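Dermonecrotic toxin (Pasteurella multocida, PDB 2EBF) induces bone resorption, acts as a potent mitogen and is associated with severe progressive atrophic rhinitis in pigs, with a thiol-protease-like catalytic triad in its C-terminal region. Local coordinates at residues E677-H689 / L697-R711. Sequence-based numbering, arbitrary orientation.
Sequences EFAVDASHLQFVH and LILPVDDWALEIAQR
Asp681 and Trp704 meet through an almost straight hydrogen bond, in which NE1 of the indole points at OD2 over 2.8 Å with an angle of 176° at the hydrogen. The oxygen lies in the ring plane at the edge of the indole and is approached on its anti side, somewhat out of the carboxylate plane. With chi1 at 177°, CG of Asp681 is swung opposite its own backbone N and the carboxylate comes within range of the indole. Ala679 covers a face of the same ring, its CB 3.7 Å from CG of Trp704 in a CH-pi contact.

Farther along, the imidazole of His684 carries CB of Leu697 over its centre, 3.5 Å above the plane. Arg711 stands at the edge of this ring, its guanidinium turned 88° to it, and ties the 3-10 turn 684-686 and the residues after it to helix 701-711: NE donates to Val688 O at 2.7 Å, NH2 to Phe687 O at 3.1 Å and, weakly, to His684 O. NH1 makes a salt bridge to Glu707 OE2 (2.9 Å), one turn earlier in the same helix, and Glu707 in turn pairs with Arg586.

Behind these side chains, strands 677-681 and 697-700 run antiparallel, tied firmly at Asp681 and Leu697, where Asp681 N reaches Leu697 O at 2.8 Å. Their other face, with Phe678, Val680 and Ile698, is covered by helix 596-610.

Around Asp681 itself, OD1 accepts from Ser683 N in an Asx turn and OD2 also bonds His666 NE2; with respect to that histidine, the indole and the Ser683 amide form a second shell. They orient a carboxylate that engages a histidine, consistent with the Asp-His pair of the thiol-protease-like catalytic triad in the C3 domain, whose likely cysteine, Cys626, is here disulfide-bonded to Cys620.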
# COMPACT_ATOMS: atom_id res chain seq x y z
N GLU A 677 -28.61 13.66 -9.21
CA GLU A 677 -29.01 14.20 -10.51
C GLU A 677 -29.69 13.12 -11.36
O GLU A 677 -29.25 11.97 -11.41
CB GLU A 677 -27.82 14.81 -11.25
CG GLU A 677 -27.28 16.07 -10.57
CD GLU A 677 -26.73 17.07 -11.53
OE1 GLU A 677 -26.78 16.83 -12.76
OE2 GLU A 677 -26.26 18.13 -11.06
N PHE A 678 -30.77 13.52 -12.03
CA PHE A 678 -31.53 12.62 -12.88
C PHE A 678 -31.55 13.17 -14.29
O PHE A 678 -32.09 14.25 -14.52
CB PHE A 678 -32.95 12.50 -12.36
CG PHE A 678 -33.06 11.76 -11.06
CD1 PHE A 678 -33.29 10.39 -11.06
CD2 PHE A 678 -32.90 12.42 -9.85
CE1 PHE A 678 -33.39 9.69 -9.87
CE2 PHE A 678 -32.99 11.72 -8.64
CZ PHE A 678 -33.23 10.36 -8.66
N ALA A 679 -30.93 12.45 -15.23
CA ALA A 679 -30.93 12.87 -16.63
C ALA A 679 -32.36 13.01 -17.15
O ALA A 679 -33.22 12.18 -16.84
CB ALA A 679 -30.18 11.86 -17.47
N VAL A 680 -32.61 14.06 -17.92
CA VAL A 680 -33.86 14.23 -18.67
C VAL A 680 -33.45 14.37 -20.13
O VAL A 680 -33.13 15.46 -20.62
CB VAL A 680 -34.72 15.42 -18.17
CG1 VAL A 680 -35.96 15.62 -19.05
CG2 VAL A 680 -35.14 15.20 -16.72
N ASP A 681 -33.45 13.24 -20.83
CA ASP A 681 -32.81 13.17 -22.13
C ASP A 681 -33.87 12.98 -23.22
O ASP A 681 -34.34 11.86 -23.46
CB ASP A 681 -31.78 12.04 -22.11
CG ASP A 681 -31.10 11.81 -23.44
OD1 ASP A 681 -31.35 12.53 -24.42
OD2 ASP A 681 -30.29 10.87 -23.50
N ALA A 682 -34.23 14.09 -23.85
CA ALA A 682 -35.27 14.13 -24.87
C ALA A 682 -34.74 13.84 -26.28
O ALA A 682 -35.48 13.93 -27.27
CB ALA A 682 -35.98 15.48 -24.83
N SER A 683 -33.48 13.44 -26.38
CA SER A 683 -32.92 13.11 -27.69
C SER A 683 -32.23 11.75 -27.77
O SER A 683 -31.48 11.50 -28.70
CB SER A 683 -31.98 14.23 -28.15
OG SER A 683 -30.83 14.27 -27.34
N HIS A 684 -32.52 10.86 -26.82
CA HIS A 684 -31.88 9.55 -26.77
C HIS A 684 -32.33 8.58 -27.88
O HIS A 684 -31.66 7.58 -28.15
CB HIS A 684 -32.09 8.90 -25.40
CG HIS A 684 -33.38 8.15 -25.28
ND1 HIS A 684 -34.61 8.77 -25.29
CD2 HIS A 684 -33.62 6.82 -25.16
CE1 HIS A 684 -35.56 7.85 -25.17
NE2 HIS A 684 -34.99 6.67 -25.09
N LEU A 685 -33.46 8.88 -28.52
CA LEU A 685 -33.97 8.02 -29.60
C LEU A 685 -33.17 8.17 -30.90
O LEU A 685 -33.42 7.45 -31.87
CB LEU A 685 -35.48 8.23 -29.84
CG LEU A 685 -36.45 7.71 -28.77
CD1 LEU A 685 -37.88 7.81 -29.27
CD2 LEU A 685 -36.13 6.27 -28.32
N GLN A 686 -32.20 9.09 -30.91
CA GLN A 686 -31.27 9.13 -32.03
C GLN A 686 -30.38 7.88 -32.05
O GLN A 686 -29.73 7.57 -33.06
CB GLN A 686 -30.49 10.47 -32.09
CG GLN A 686 -29.42 10.70 -31.06
CD GLN A 686 -28.98 12.17 -30.97
OE1 GLN A 686 -29.18 12.83 -29.95
NE2 GLN A 686 -28.37 12.68 -32.05
N PHE A 687 -30.38 7.15 -30.93
CA PHE A 687 -29.58 5.94 -30.76
C PHE A 687 -30.48 4.73 -30.74
O PHE A 687 -31.65 4.82 -30.36
CB PHE A 687 -28.75 6.01 -29.47
CG PHE A 687 -27.98 7.28 -29.32
CD1 PHE A 687 -26.99 7.62 -30.24
CD2 PHE A 687 -28.25 8.16 -28.28
CE1 PHE A 687 -26.29 8.82 -30.14
CE2 PHE A 687 -27.55 9.35 -28.16
CZ PHE A 687 -26.56 9.68 -29.08
N VAL A 688 -29.91 3.59 -31.12
CA VAL A 688 -30.65 2.33 -31.23
C VAL A 688 -31.40 2.01 -29.92
O VAL A 688 -30.86 2.20 -28.82
CB VAL A 688 -29.72 1.18 -31.71
CG1 VAL A 688 -28.73 0.76 -30.63
CG2 VAL A 688 -30.53 0.02 -32.19
N HIS A 689 -32.64 1.54 -30.06
CA HIS A 689 -33.57 1.45 -28.93
C HIS A 689 -34.65 0.42 -29.17
O HIS A 689 -34.90 0.01 -30.31
CB HIS A 689 -34.23 2.81 -28.69
CG HIS A 689 -34.92 3.36 -29.91
ND1 HIS A 689 -36.21 3.03 -30.25
CD2 HIS A 689 -34.47 4.20 -30.87
CE1 HIS A 689 -36.54 3.65 -31.36
NE2 HIS A 689 -35.51 4.37 -31.76
N LEU A 697 -35.86 10.00 -21.98
CA LEU A 697 -35.15 9.10 -21.08
C LEU A 697 -34.79 9.77 -19.76
O LEU A 697 -34.06 10.77 -19.73
CB LEU A 697 -33.87 8.57 -21.76
CG LEU A 697 -32.97 7.64 -20.95
CD1 LEU A 697 -33.73 6.41 -20.43
CD2 LEU A 697 -31.77 7.19 -21.78
N ILE A 698 -35.30 9.22 -18.66
CA ILE A 698 -34.99 9.73 -17.33
C ILE A 698 -34.38 8.64 -16.47
O ILE A 698 -35.02 7.62 -16.17
CB ILE A 698 -36.25 10.34 -16.64
CG1 ILE A 698 -36.82 11.47 -17.51
CG2 ILE A 698 -35.91 10.83 -15.21
CD1 ILE A 698 -38.16 12.02 -17.03
N LEU A 699 -33.12 8.85 -16.09
CA LEU A 699 -32.39 7.94 -15.20
C LEU A 699 -31.42 8.71 -14.34
O LEU A 699 -31.00 9.81 -14.71
CB LEU A 699 -31.60 6.89 -16.01
CG LEU A 699 -32.28 5.72 -16.71
CD1 LEU A 699 -31.31 5.11 -17.73
CD2 LEU A 699 -32.78 4.66 -15.71
N PRO A 700 -31.01 8.12 -13.19
CA PRO A 700 -29.90 8.76 -12.49
C PRO A 700 -28.70 8.83 -13.43
O PRO A 700 -28.50 7.92 -14.23
CB PRO A 700 -29.63 7.80 -11.33
CG PRO A 700 -30.97 7.11 -11.11
CD PRO A 700 -31.47 6.91 -12.51
N VAL A 701 -27.94 9.92 -13.36
CA VAL A 701 -26.94 10.22 -14.39
C VAL A 701 -25.98 9.05 -14.71
O VAL A 701 -25.69 8.79 -15.87
CB VAL A 701 -26.18 11.58 -14.17
CG1 VAL A 701 -27.12 12.77 -14.41
CG2 VAL A 701 -25.56 11.65 -12.79
N ASP A 702 -25.52 8.34 -13.68
CA ASP A 702 -24.62 7.19 -13.90
C ASP A 702 -25.27 6.06 -14.69
O ASP A 702 -24.62 5.42 -15.53
CB ASP A 702 -24.07 6.66 -12.58
CG ASP A 702 -23.20 7.67 -11.87
OD1 ASP A 702 -22.66 8.59 -12.52
OD2 ASP A 702 -23.05 7.53 -10.63
N ASP A 703 -26.54 5.80 -14.41
CA ASP A 703 -27.32 4.80 -15.14
C ASP A 703 -27.59 5.25 -16.57
O ASP A 703 -27.53 4.46 -17.50
CB ASP A 703 -28.61 4.51 -14.40
CG ASP A 703 -28.36 3.92 -13.03
OD1 ASP A 703 -27.57 2.97 -12.93
OD2 ASP A 703 -28.91 4.44 -12.04
N TRP A 704 -27.85 6.54 -16.73
CA TRP A 704 -27.97 7.14 -18.06
C TRP A 704 -26.69 6.92 -18.87
O TRP A 704 -26.76 6.43 -19.99
CB TRP A 704 -28.29 8.64 -17.96
CG TRP A 704 -28.19 9.38 -19.28
CD1 TRP A 704 -29.17 9.50 -20.23
CD2 TRP A 704 -27.06 10.13 -19.77
NE1 TRP A 704 -28.72 10.25 -21.28
CE2 TRP A 704 -27.43 10.66 -21.03
CE3 TRP A 704 -25.78 10.40 -19.27
CZ2 TRP A 704 -26.56 11.43 -21.80
CZ3 TRP A 704 -24.91 11.18 -20.04
CH2 TRP A 704 -25.31 11.69 -21.29
N ALA A 705 -25.53 7.26 -18.30
CA ALA A 705 -24.25 7.11 -19.00
C ALA A 705 -24.03 5.67 -19.43
O ALA A 705 -23.66 5.40 -20.59
CB ALA A 705 -23.09 7.58 -18.13
N LEU A 706 -24.29 4.74 -18.51
CA LEU A 706 -24.12 3.32 -18.79
C LEU A 706 -25.04 2.87 -19.92
O LEU A 706 -24.60 2.17 -20.84
CB LEU A 706 -24.37 2.50 -17.51
CG LEU A 706 -24.10 0.99 -17.52
CD1 LEU A 706 -23.99 0.40 -16.11
CD2 LEU A 706 -25.22 0.32 -18.20
N GLU A 707 -26.31 3.29 -19.87
CA GLU A 707 -27.26 2.92 -20.92
C GLU A 707 -26.82 3.42 -22.30
O GLU A 707 -26.85 2.67 -23.27
CB GLU A 707 -28.67 3.42 -20.61
CG GLU A 707 -29.59 3.38 -21.83
CD GLU A 707 -31.07 3.32 -21.51
OE1 GLU A 707 -31.46 3.05 -20.36
OE2 GLU A 707 -31.85 3.53 -22.46
N ILE A 708 -26.42 4.69 -22.37
CA ILE A 708 -25.98 5.28 -23.62
C ILE A 708 -24.73 4.56 -24.16
O ILE A 708 -24.63 4.28 -25.35
CB ILE A 708 -25.71 6.81 -23.46
CG1 ILE A 708 -27.01 7.55 -23.05
CG2 ILE A 708 -25.17 7.41 -24.74
CD1 ILE A 708 -28.19 7.42 -24.05
N ALA A 709 -23.77 4.27 -23.29
CA ALA A 709 -22.54 3.59 -23.71
C ALA A 709 -22.86 2.20 -24.26
O ALA A 709 -22.35 1.79 -25.30
CB ALA A 709 -21.54 3.52 -22.56
N GLN A 710 -23.72 1.47 -23.56
CA GLN A 710 -24.06 0.10 -23.96
C GLN A 710 -24.83 0.06 -25.28
O GLN A 710 -24.51 -0.74 -26.17
CB GLN A 710 -24.85 -0.59 -22.84
CG GLN A 710 -24.00 -0.96 -21.63
CD GLN A 710 -24.75 -1.74 -20.58
OE1 GLN A 710 -25.98 -1.73 -20.52
NE2 GLN A 710 -24.00 -2.41 -19.71
N ARG A 711 -25.83 0.93 -25.41
CA ARG A 711 -26.64 0.96 -26.63
C ARG A 711 -25.79 1.26 -27.86
O ARG A 711 -26.02 0.71 -28.95
CB ARG A 711 -27.79 1.96 -26.51
CG ARG A 711 -28.91 1.46 -25.64
CD ARG A 711 -29.87 2.55 -25.21
NE ARG A 711 -30.50 3.24 -26.33
CZ ARG A 711 -31.22 4.35 -26.19
NH1 ARG A 711 -31.40 4.86 -24.98
NH2 ARG A 711 -31.78 4.95 -27.24